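Local structure of putative peptidase (Parabacteroides merdae, 4L8K) at residues Ala14-Arg17 with Ile18-Asn22; Val31-Asp34 with Asp35-Asp38; Ala89-Lys93 with Glu94-Asn98; Ser161-Tyr164 with Ser165-Ala169; Gly292-Ile295 with Met296-Arg299. The protein probably hydrolyses peptide bonds, as a member of the serine peptidase family S41 within the ClpP/crotonase clan. All coordinates share one frame; numbering follows the deposited sequence. Where two conformers were deposited one is given.

In the fold
The five contacts show one principle, near neighbours along the chain shaping a helix, in a single fold. Contacts 1 and 2 sit on consecutive helices, 8-22 and 33-43, with centres 12 Å apart, and touch through W16 and W33 in a region related to the tricorn protease C1 domain. Contacts 3 and 5 form a second pair, centres 10 Å apart, joined where N98 ND2 reaches G298 O at 2.7 Å; their centres lie 40 and 47 Å from that of contact 1. Contact 4, in the S41 family region, touches none of the others, its nearest atoms about 14 Å from contact 3; M162 is about 4 Å from a bound methylpentanediol, probably from the crystallisation liquor.

Contact 1: Ala14-Arg17 with Ile18-Asn22; sequences ALWR and IMDEN
Along helix 8-22, I18 N, M19 N, D20 N and E21 N bond in turn to A14 O, L15 O, W16 O and R17 O, whereas the last link, N22 N to I18 O, is weak. L15 and M19 pack inward on L61 of helix 50-61, and on V263 and F265 of strand 262-266 respectively. Two side-chain pairs, each four residues apart, carry the contact. In the first, D20 CB lies over a face of the W16 indole, 4.0 Å from the centroid of its six-membered ring and 17° off the normal, a CH-pi contact. The D20 carboxylate continues over the rim, its plane 20° from that of the ring, with CG 3.5 Å from W16 CH2. With CG anti to the backbone N (chi1 -173°), W16 sends its ring along the helix to the next turn. Its NE1 donates to W33 O, and D20 OD1 accepts from H190 NE2, tying both polar ends to other parts of the fold. In the second pair, R17 NH2 and E21 OE1 approach to 3.3 Å, the oxygen standing above the guanidinium face rather than at its N-H edge. N22 ND2 donates to I18 O at 2.8 Å, on a lone pair in the carbonyl plane. The chemistry implies an uneven helix: a packed aromatic side fixed by neighbours, and a salt bridge resting on charge alone, consistent with the poor order of R17.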
# COMPACT_ATOMS: atom_id res chain seq x y z
N ALA A 14 19.69 15.19 17.07
CA ALA A 14 19.96 14.34 15.92
C ALA A 14 18.66 13.88 15.23
O ALA A 14 18.56 14.02 14.01
CB ALA A 14 20.77 13.12 16.33
N LEU A 15 17.67 13.40 16.02
CA LEU A 15 16.38 12.97 15.49
C LEU A 15 15.63 14.13 14.82
O LEU A 15 15.10 13.94 13.73
CB LEU A 15 15.51 12.31 16.59
CG LEU A 15 14.12 11.82 16.12
CD1 LEU A 15 14.21 10.83 14.95
CD2 LEU A 15 13.33 11.24 17.25
N TRP A 16 15.59 15.32 15.46
CA TRP A 16 14.91 16.48 14.88
C TRP A 16 15.54 16.86 13.51
O TRP A 16 14.81 17.14 12.55
CB TRP A 16 14.94 17.69 15.85
CG TRP A 16 14.11 18.83 15.34
CD1 TRP A 16 12.76 18.99 15.49
CD2 TRP A 16 14.53 19.85 14.41
NE1 TRP A 16 12.33 20.10 14.79
CE2 TRP A 16 13.40 20.64 14.12
CE3 TRP A 16 15.77 20.22 13.86
CZ2 TRP A 16 13.47 21.80 13.31
CZ3 TRP A 16 15.85 21.36 13.06
CH2 TRP A 16 14.71 22.12 12.78
N ARG A 17 16.89 16.87 13.45
CA ARG A 17 17.69 17.20 12.28
C ARG A 17 17.50 16.17 11.15
O ARG A 17 17.35 16.56 9.99
CB ARG A 17 19.17 17.31 12.65
CG ARG A 17 19.82 18.64 12.25
CD ARG A 17 21.30 18.69 12.56
NE ARG A 17 22.12 18.59 11.35
CZ ARG A 17 22.56 17.45 10.83
NH1 ARG A 17 22.26 16.29 11.40
NH2 ARG A 17 23.29 17.46 9.73
N ILE A 18 17.47 14.85 11.50
CA ILE A 18 17.26 13.78 10.52
C ILE A 18 15.89 13.99 9.82
O ILE A 18 15.81 13.90 8.60
CB ILE A 18 17.40 12.36 11.15
CG1 ILE A 18 18.88 12.07 11.49
CG2 ILE A 18 16.84 11.28 10.20
CD1 ILE A 18 19.12 10.93 12.46
N MSE A 19 14.84 14.30 10.62
CA MSE A 19 13.50 14.57 10.11
C MSE A 19 13.48 15.84 9.28
O MSE A 19 12.99 15.82 8.16
CB MSE A 19 12.51 14.67 11.27
CG MSE A 19 12.10 13.31 11.84
SE MSE A 19 10.84 12.44 10.67
CE MSE A 19 9.27 13.54 10.94
N ASP A 20 14.06 16.92 9.83
CA ASP A 20 14.12 18.24 9.18
C ASP A 20 14.72 18.19 7.78
O ASP A 20 14.20 18.83 6.86
CB ASP A 20 14.93 19.22 10.04
CG ASP A 20 14.84 20.66 9.60
OD1 ASP A 20 13.71 21.20 9.55
OD2 ASP A 20 15.90 21.26 9.34
N GLU A 21 15.79 17.41 7.60
CA GLU A 21 16.52 17.34 6.35
C GLU A 21 16.06 16.24 5.39
O GLU A 21 16.32 16.38 4.19
CB GLU A 21 18.02 17.16 6.64
CG GLU A 21 18.59 18.34 7.45
CD GLU A 21 20.03 18.26 7.93
OE1 GLU A 21 20.67 17.19 7.81
OE2 GLU A 21 20.51 19.29 8.46
N ASN A 22 15.42 15.16 5.89
CA ASN A 22 15.06 14.01 5.04
C ASN A 22 13.56 13.71 4.93
O ASN A 22 13.17 13.05 3.95
CB ASN A 22 15.78 12.75 5.52
CG ASN A 22 17.27 12.92 5.57
OD1 ASN A 22 17.96 12.85 4.55
ND2 ASN A 22 17.80 13.21 6.74

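Contact 2: Val31-Asp34 with Asp35-Asp38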
# COMPACT_ATOMS: atom_id res chain seq x y z
N VAL A 31 1.35 20.81 11.32
CA VAL A 31 2.38 21.33 12.22
C VAL A 31 3.53 21.97 11.44
O VAL A 31 3.74 21.66 10.26
CB VAL A 31 2.95 20.29 13.25
CG1 VAL A 31 1.90 19.89 14.28
CG2 VAL A 31 3.56 19.07 12.56
N ASP A 32 4.27 22.85 12.13
CA ASP A 32 5.50 23.50 11.70
C ASP A 32 6.62 22.82 12.49
O ASP A 32 6.57 22.80 13.73
CB ASP A 32 5.43 25.03 11.96
CG ASP A 32 6.62 25.89 11.51
OD1 ASP A 32 7.72 25.33 11.30
OD2 ASP A 32 6.46 27.13 11.43
N TRP A 33 7.61 22.26 11.78
CA TRP A 33 8.71 21.51 12.39
C TRP A 33 9.63 22.38 13.26
O TRP A 33 10.25 21.86 14.18
CB TRP A 33 9.51 20.74 11.32
CG TRP A 33 10.30 19.58 11.87
CD1 TRP A 33 11.64 19.37 11.73
CD2 TRP A 33 9.79 18.46 12.61
NE1 TRP A 33 12.00 18.19 12.35
CE2 TRP A 33 10.88 17.61 12.90
CE3 TRP A 33 8.49 18.06 13.02
CZ2 TRP A 33 10.74 16.43 13.64
CZ3 TRP A 33 8.35 16.87 13.71
CH2 TRP A 33 9.46 16.07 14.02
N ASP A 34 9.66 23.71 13.02
CA ASP A 34 10.43 24.65 13.85
C ASP A 34 9.76 24.86 15.20
O ASP A 34 10.46 24.98 16.21
CB ASP A 34 10.60 26.00 13.13
CG ASP A 34 11.66 26.04 12.04
OD1 ASP A 34 12.60 25.21 12.09
OD2 ASP A 34 11.58 26.93 11.16
N ASP A 35 8.40 24.89 15.24
CA ASP A 35 7.63 25.04 16.48
C ASP A 35 7.68 23.73 17.28
O ASP A 35 7.58 23.77 18.51
CB ASP A 35 6.15 25.44 16.23
CG ASP A 35 5.92 26.68 15.37
OD1 ASP A 35 6.84 27.55 15.31
OD2 ASP A 35 4.81 26.81 14.79
N VAL A 36 7.82 22.58 16.57
CA VAL A 36 7.98 21.25 17.17
C VAL A 36 9.35 21.25 17.88
O VAL A 36 9.45 20.75 19.01
CB VAL A 36 7.82 20.10 16.11
CG1 VAL A 36 8.39 18.78 16.62
CG2 VAL A 36 6.36 19.92 15.70
N TYR A 37 10.38 21.86 17.24
CA TYR A 37 11.69 21.97 17.88
C TYR A 37 11.58 22.78 19.19
O TYR A 37 12.07 22.32 20.21
CB TYR A 37 12.76 22.59 16.96
CG TYR A 37 14.10 22.71 17.65
CD1 TYR A 37 15.01 21.65 17.64
CD2 TYR A 37 14.43 23.84 18.39
CE1 TYR A 37 16.22 21.72 18.33
CE2 TYR A 37 15.63 23.92 19.10
CZ TYR A 37 16.53 22.87 19.05
OH TYR A 37 17.72 22.97 19.73
N ASP A 38 10.97 23.98 19.13
CA ASP A 38 10.85 24.89 20.28
C ASP A 38 10.13 24.23 21.46
O ASP A 38 10.58 24.38 22.59
CB ASP A 38 10.13 26.19 19.89
CG ASP A 38 10.85 27.02 18.85
OD1 ASP A 38 12.10 26.89 18.76
OD2 ASP A 38 10.18 27.79 18.13
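W33 and V36 make the central apolar touch, with V36 CG1 set over a face of the indole, 3.8 Å from the centroid of its six-membered ring in a CH-pi contact. CG1 comes closest at W33 CZ3, 3.5 Å away, while the other methyl, V36 CG2, meets V31 CB at 4.2 Å. W33 reaches this place because its CG is anti to the backbone N (chi1 -158°), which carries the ring toward V36. Outside the pair, M60 touches both residues, and the indole stacks on W16 of helix 8-22. Replacing W33 with an alanine would probably open a gap under V36 CG1 and strip W16 of its stacking partner. These residues form the first turn of helix 33-43, and D32 is its N-cap: D32 OD1 accepts from D34 N at 3.1 Å, met from above the carboxylate plane, while D32 O receives V36 N and, weakly, D35 N. The capping carboxylate has a like-charged neighbour, with D32 OD2 3.8 Å from D35 OD2; the positive end of the helix dipole is likely to ease that closeness. Further along, Y37 N bonds to W33 O, and the Y37 hydroxyl pairs with E13 OE2.

Contact 3: Ala89-Lys93 with Glu94-Asn98; sequences ANFYK and EIQDN
K93 and D97, one turn apart, form a salt bridge at the start of helix 93-100, where Y92 holds the N-cap position and offers its carbonyl O to Q96 N at 3.0 Å. The path of the lysine shows how a flexible chain is laid forward along a helix. K93 CB starts it, 4.2 Å from E94 OE1. CG lies near D97 OD1; a bend at chi2 (81°) sends CD along the helix past the Q96 amide, 3.9 Å from its OE1. CE follows, and a second bend at chi4 (54°) turns NZ onto the aspartate, where it closes on D97 OD1 at 2.8 Å, using the syn lone pair of that oxygen. NZ also donates to a water that in turn donates to D97 OD2, so lysine, carboxylate and water make a closed ring. With an alanine in place of D97, the K93 ammonium would probably lose its charged mate and the bridging water one of its anchors, freeing the end of the lysine to turn.

On the inner side, the planes of the Q96 amide and the F91 ring are 88° apart. The amide NE2 is bonded to the hydroxyl of Y122, while F91 meets the ring of Y124, so both side chains join this turn to strand 120-125. At the edge of the F91 ring and near its plane, Q96 NE2 sits 3.6 Å from CE1.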
# COMPACT_ATOMS: atom_id res chain seq x y z
N ALA A 89 -11.47 -2.60 9.27
CA ALA A 89 -10.61 -3.70 8.81
C ALA A 89 -10.90 -4.00 7.32
O ALA A 89 -9.97 -4.02 6.51
CB ALA A 89 -10.81 -4.94 9.68
N ASN A 90 -12.19 -4.15 6.97
CA ASN A 90 -12.69 -4.42 5.59
C ASN A 90 -12.10 -5.67 4.98
O ASN A 90 -12.04 -5.81 3.74
CB ASN A 90 -12.48 -3.20 4.65
CG ASN A 90 -13.54 -2.14 4.86
OD1 ASN A 90 -14.70 -2.44 5.10
ND2 ASN A 90 -13.17 -0.88 4.82
N PHE A 91 -11.72 -6.63 5.85
CA PHE A 91 -11.17 -7.95 5.48
C PHE A 91 -11.20 -8.84 6.72
O PHE A 91 -10.83 -8.38 7.79
CB PHE A 91 -9.72 -7.84 4.93
CG PHE A 91 -9.13 -9.17 4.50
CD1 PHE A 91 -9.40 -9.69 3.24
CD2 PHE A 91 -8.35 -9.91 5.38
CE1 PHE A 91 -8.90 -10.94 2.86
CE2 PHE A 91 -7.85 -11.17 5.00
CZ PHE A 91 -8.12 -11.67 3.74
N TYR A 92 -11.66 -10.09 6.56
CA TYR A 92 -11.71 -11.09 7.62
C TYR A 92 -11.41 -12.40 6.98
O TYR A 92 -12.13 -12.81 6.06
CB TYR A 92 -13.07 -11.12 8.36
CG TYR A 92 -13.46 -9.78 8.96
CD1 TYR A 92 -12.97 -9.38 10.20
CD2 TYR A 92 -14.26 -8.88 8.26
CE1 TYR A 92 -13.30 -8.14 10.75
CE2 TYR A 92 -14.58 -7.63 8.79
CZ TYR A 92 -14.11 -7.28 10.04
OH TYR A 92 -14.45 -6.06 10.56
N LYS A 93 -10.32 -13.04 7.41
CA LYS A 93 -9.87 -14.33 6.90
C LYS A 93 -11.00 -15.39 7.03
O LYS A 93 -11.23 -16.15 6.09
CB LYS A 93 -8.59 -14.75 7.67
CG LYS A 93 -8.09 -16.18 7.46
CD LYS A 93 -7.28 -16.36 6.17
CE LYS A 93 -6.60 -17.72 6.06
NZ LYS A 93 -7.54 -18.88 6.22
N GLU A 94 -11.72 -15.39 8.16
CA GLU A 94 -12.80 -16.34 8.45
C GLU A 94 -13.95 -16.20 7.43
O GLU A 94 -14.52 -17.21 7.02
CB GLU A 94 -13.34 -16.17 9.90
CG GLU A 94 -12.28 -16.39 10.97
CD GLU A 94 -11.25 -15.30 11.26
OE1 GLU A 94 -11.38 -14.17 10.74
OE2 GLU A 94 -10.31 -15.60 12.04
N ILE A 95 -14.25 -14.96 6.99
CA ILE A 95 -15.28 -14.73 5.97
C ILE A 95 -14.71 -15.13 4.58
O ILE A 95 -15.41 -15.75 3.78
CB ILE A 95 -15.81 -13.27 6.01
CG1 ILE A 95 -16.57 -12.94 7.32
CG2 ILE A 95 -16.66 -12.92 4.77
CD1 ILE A 95 -17.90 -13.58 7.69
N GLN A 96 -13.44 -14.81 4.32
CA GLN A 96 -12.76 -15.18 3.09
C GLN A 96 -12.74 -16.73 2.91
O GLN A 96 -12.90 -17.22 1.78
CB GLN A 96 -11.35 -14.60 3.06
CG GLN A 96 -10.66 -14.81 1.71
CD GLN A 96 -9.18 -14.58 1.77
OE1 GLN A 96 -8.48 -15.05 2.67
NE2 GLN A 96 -8.69 -13.84 0.80
N ASP A 97 -12.60 -17.50 4.03
CA ASP A 97 -12.65 -18.98 4.05
C ASP A 97 -13.93 -19.51 3.41
O ASP A 97 -13.91 -20.59 2.84
CB ASP A 97 -12.53 -19.53 5.49
CG ASP A 97 -11.17 -19.34 6.16
OD1 ASP A 97 -10.17 -19.20 5.43
OD2 ASP A 97 -11.12 -19.33 7.41
N ASN A 98 -15.04 -18.74 3.47
CA ASN A 98 -16.31 -19.15 2.86
C ASN A 98 -16.26 -19.12 1.32
O ASN A 98 -17.06 -19.79 0.68
CB ASN A 98 -17.45 -18.29 3.36
CG ASN A 98 -17.72 -18.47 4.83
OD1 ASN A 98 -17.33 -19.47 5.42
ND2 ASN A 98 -18.36 -17.49 5.44
O HOH W 1 -8.85 -19.28 8.69

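Contact 4: Ser161-Tyr164 with Ser165-Ala169; sequences SMLY and SDRIA
The I168 side chain meets the Y164 carbonyl on the packed side of helix 162-169, a short helix in the S41 peptidase region whose N-cap is S161: its OG accepts from L163 N at 3.2 Å. The first backbone bond of the helix across the contact, S165 N to S161 O, is weak at 3.4 Å, whereas the next, D166 N to M162 O, is almost straight at 177°. Packing is close where small or branched side chains lie against the backbone of the preceding turn. I168 CG1 comes within 3.3 Å of Y164 O, the same oxygen that takes the I168 N-H, and S165 CB rests on M162 O. S165 and I168 are buried, with F228 of helix 224-232 touching both and Y125 of strand 120-125 touching I168 and Y164.

The other side is looser. L163 and D166 are exposed, D166 was modelled in two conformers, and L163 CD2 comes no closer than 4.3 Å to R167 NH2. Y164 and R167 run side by side, pointing the same way, their flat groups 68° apart. R167 starts out with CG anti to the backbone N (chi1 -176°) and bends at chi3, which brings its guanidinium beside the tyrosine. Its NH1 is held elsewhere, by V132 O, and at the tyrosine it makes an edge contact: R167 NH1 lies near the ring plane, 3.8 Å from Y164 CE1.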
# COMPACT_ATOMS: atom_id res chain seq x y z
N SER A 161 8.19 -7.17 -2.27
CA SER A 161 9.10 -6.90 -3.38
C SER A 161 8.43 -6.37 -4.61
O SER A 161 7.48 -6.98 -5.12
CB SER A 161 9.94 -8.12 -3.73
OG SER A 161 10.84 -7.83 -4.78
N MSE A 162 9.03 -5.29 -5.15
CA MSE A 162 8.65 -4.57 -6.37
C MSE A 162 8.83 -5.47 -7.61
O MSE A 162 8.28 -5.18 -8.67
CB MSE A 162 9.52 -3.31 -6.52
CG MSE A 162 9.57 -2.45 -5.26
SE MSE A 162 9.25 -0.56 -5.57
CE MSE A 162 7.38 -0.75 -6.09
N LEU A 163 9.66 -6.53 -7.47
CA LEU A 163 9.91 -7.45 -8.57
C LEU A 163 8.59 -8.14 -8.93
O LEU A 163 8.26 -8.23 -10.12
CB LEU A 163 11.00 -8.47 -8.18
CG LEU A 163 11.25 -9.64 -9.16
CD1 LEU A 163 12.09 -9.19 -10.33
CD2 LEU A 163 11.94 -10.81 -8.47
N TYR A 164 7.79 -8.53 -7.92
CA TYR A 164 6.52 -9.22 -8.12
C TYR A 164 5.43 -8.24 -8.46
O TYR A 164 4.53 -8.57 -9.25
CB TYR A 164 6.16 -10.06 -6.90
CG TYR A 164 7.32 -10.97 -6.53
CD1 TYR A 164 7.86 -11.86 -7.47
CD2 TYR A 164 7.91 -10.90 -5.28
CE1 TYR A 164 8.95 -12.67 -7.15
CE2 TYR A 164 8.98 -11.73 -4.94
CZ TYR A 164 9.49 -12.62 -5.88
OH TYR A 164 10.50 -13.47 -5.57
N SER A 165 5.54 -7.03 -7.93
CA SER A 165 4.63 -5.95 -8.25
C SER A 165 4.64 -5.73 -9.77
O SER A 165 3.60 -5.90 -10.39
CB SER A 165 5.04 -4.69 -7.50
OG SER A 165 3.92 -3.82 -7.45
N ASP A 166 5.83 -5.44 -10.36
CA ASP A 166 6.02 -5.22 -11.81
C ASP A 166 5.64 -6.43 -12.64
O ASP A 166 5.05 -6.27 -13.71
CB ASP A 166 7.48 -4.84 -12.12
CG ASP A 166 7.73 -3.36 -12.28
OD1 ASP A 166 7.22 -2.57 -11.45
OD2 ASP A 166 8.48 -2.99 -13.19
N ARG A 167 5.99 -7.65 -12.18
CA ARG A 167 5.71 -8.90 -12.88
C ARG A 167 4.20 -9.16 -12.99
O ARG A 167 3.74 -9.56 -14.05
CB ARG A 167 6.41 -10.08 -12.17
CG ARG A 167 6.25 -11.41 -12.88
CD ARG A 167 6.97 -12.50 -12.12
NE ARG A 167 8.41 -12.46 -12.37
CZ ARG A 167 9.33 -13.15 -11.70
NH1 ARG A 167 8.97 -13.96 -10.71
NH2 ARG A 167 10.61 -13.00 -11.98
N ILE A 168 3.43 -8.92 -11.92
CA ILE A 168 1.97 -9.11 -11.96
C ILE A 168 1.33 -8.00 -12.81
O ILE A 168 0.64 -8.32 -13.77
CB ILE A 168 1.33 -9.23 -10.55
CG1 ILE A 168 1.86 -10.48 -9.82
CG2 ILE A 168 -0.20 -9.29 -10.65
CD1 ILE A 168 1.81 -10.31 -8.26
N ALA A 169 1.60 -6.71 -12.51
CA ALA A 169 1.01 -5.55 -13.22
C ALA A 169 1.22 -5.59 -14.74
O ALA A 169 0.31 -5.22 -15.48
CB ALA A 169 1.57 -4.25 -12.66

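Contact 5: Gly292-Ile295 with Met296-Arg299; sequences GEDI and MKGR
D294 and R299 supply the charged part of this contact, a salt bridge in which R299 NE donates to D294 OD1 at 3.0 Å. D294 OD1 lies close to the guanidinium plane, yet NE comes to the carboxylate from above, 54° out of its plane. A bend at chi3 (54°) folds the arginine back over the aspartate. The second oxygen, D294 OD2, is bonded to T301 OG1 at the start of helix 301-311, so one buried carboxylate ties the end of helix 292-296 to the next helix.

Water extends these links. One molecule donates to D294 OD2 and accepts from R299 NH2, doubling the bridge to the arginine. Another donates to D294 OD1 and accepts from K297 NZ at 2.7 Å, joining two charges that stand 4.2 Å apart from D294 OD1 to K297 NZ, beyond salt-bridge range.

The backbone bonds define a Schellman motif. R299 N reaches back to D294 O at 2.6 Å, and G298 N closes the inner loop on I295 O at 2.9 Å. G298 makes the reversal with a positive phi of 67°, a conformation that glycine adopts more readily than residues with a side chain. Before it the helix already frays: M296 N to G292 O is weak, and K297 N is shared weakly between E293 O and D294 O.

Apolar packing is directed elsewhere. I295 points from the 296-299 segment to Y92 and I290, packing the helix on the start of helix 93-100, whereas the selenomethionine M296 is exposed.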
# COMPACT_ATOMS: atom_id res chain seq x y z
N GLY A 292 -21.88 -5.09 8.88
CA GLY A 292 -22.14 -5.91 10.07
C GLY A 292 -23.11 -7.05 9.80
O GLY A 292 -22.90 -8.15 10.31
N GLU A 293 -24.14 -6.82 8.95
CA GLU A 293 -25.11 -7.85 8.61
C GLU A 293 -24.53 -8.86 7.60
O GLU A 293 -24.98 -10.01 7.59
CB GLU A 293 -26.45 -7.26 8.11
CG GLU A 293 -26.39 -6.43 6.83
CD GLU A 293 -25.99 -4.97 6.96
OE1 GLU A 293 -25.58 -4.54 8.07
OE2 GLU A 293 -26.09 -4.26 5.94
N ASP A 294 -23.56 -8.47 6.77
CA ASP A 294 -22.96 -9.45 5.85
C ASP A 294 -22.06 -10.43 6.61
O ASP A 294 -22.01 -11.60 6.22
CB ASP A 294 -22.20 -8.79 4.70
CG ASP A 294 -23.09 -8.51 3.50
OD1 ASP A 294 -24.14 -9.19 3.37
OD2 ASP A 294 -22.69 -7.71 2.64
N ILE A 295 -21.37 -9.96 7.68
CA ILE A 295 -20.50 -10.78 8.54
C ILE A 295 -21.36 -11.86 9.17
O ILE A 295 -20.97 -13.04 9.17
CB ILE A 295 -19.79 -9.89 9.61
CG1 ILE A 295 -18.65 -9.07 8.98
CG2 ILE A 295 -19.30 -10.72 10.83
CD1 ILE A 295 -18.15 -7.86 9.83
N MSE A 296 -22.55 -11.45 9.66
CA MSE A 296 -23.54 -12.34 10.28
C MSE A 296 -24.09 -13.38 9.28
O MSE A 296 -24.58 -14.43 9.69
CB MSE A 296 -24.68 -11.51 10.86
CG MSE A 296 -24.25 -10.69 12.04
SE MSE A 296 -25.70 -9.74 12.78
CE MSE A 296 -24.92 -9.39 14.54
N LYS A 297 -24.00 -13.09 7.98
CA LYS A 297 -24.46 -14.01 6.93
C LYS A 297 -23.26 -14.78 6.34
O LYS A 297 -23.45 -15.56 5.41
CB LYS A 297 -25.22 -13.27 5.82
CG LYS A 297 -26.55 -12.68 6.26
CD LYS A 297 -27.15 -11.86 5.14
CE LYS A 297 -27.92 -10.67 5.67
NZ LYS A 297 -28.07 -9.61 4.65
N GLY A 298 -22.06 -14.55 6.89
CA GLY A 298 -20.78 -15.12 6.44
C GLY A 298 -20.36 -14.61 5.08
O GLY A 298 -19.61 -15.29 4.37
N ARG A 299 -20.83 -13.40 4.72
CA ARG A 299 -20.57 -12.77 3.41
C ARG A 299 -19.58 -11.63 3.48
O ARG A 299 -19.53 -10.89 4.47
CB ARG A 299 -21.88 -12.22 2.82
CG ARG A 299 -22.84 -13.27 2.30
CD ARG A 299 -24.24 -12.67 2.17
NE ARG A 299 -24.28 -11.45 1.35
CZ ARG A 299 -24.57 -11.40 0.06
NH1 ARG A 299 -24.85 -12.52 -0.61
NH2 ARG A 299 -24.60 -10.25 -0.58
O HOH W 2 -23.66 -7.80 0.28
O HOH W 3 -26.37 -7.93 3.45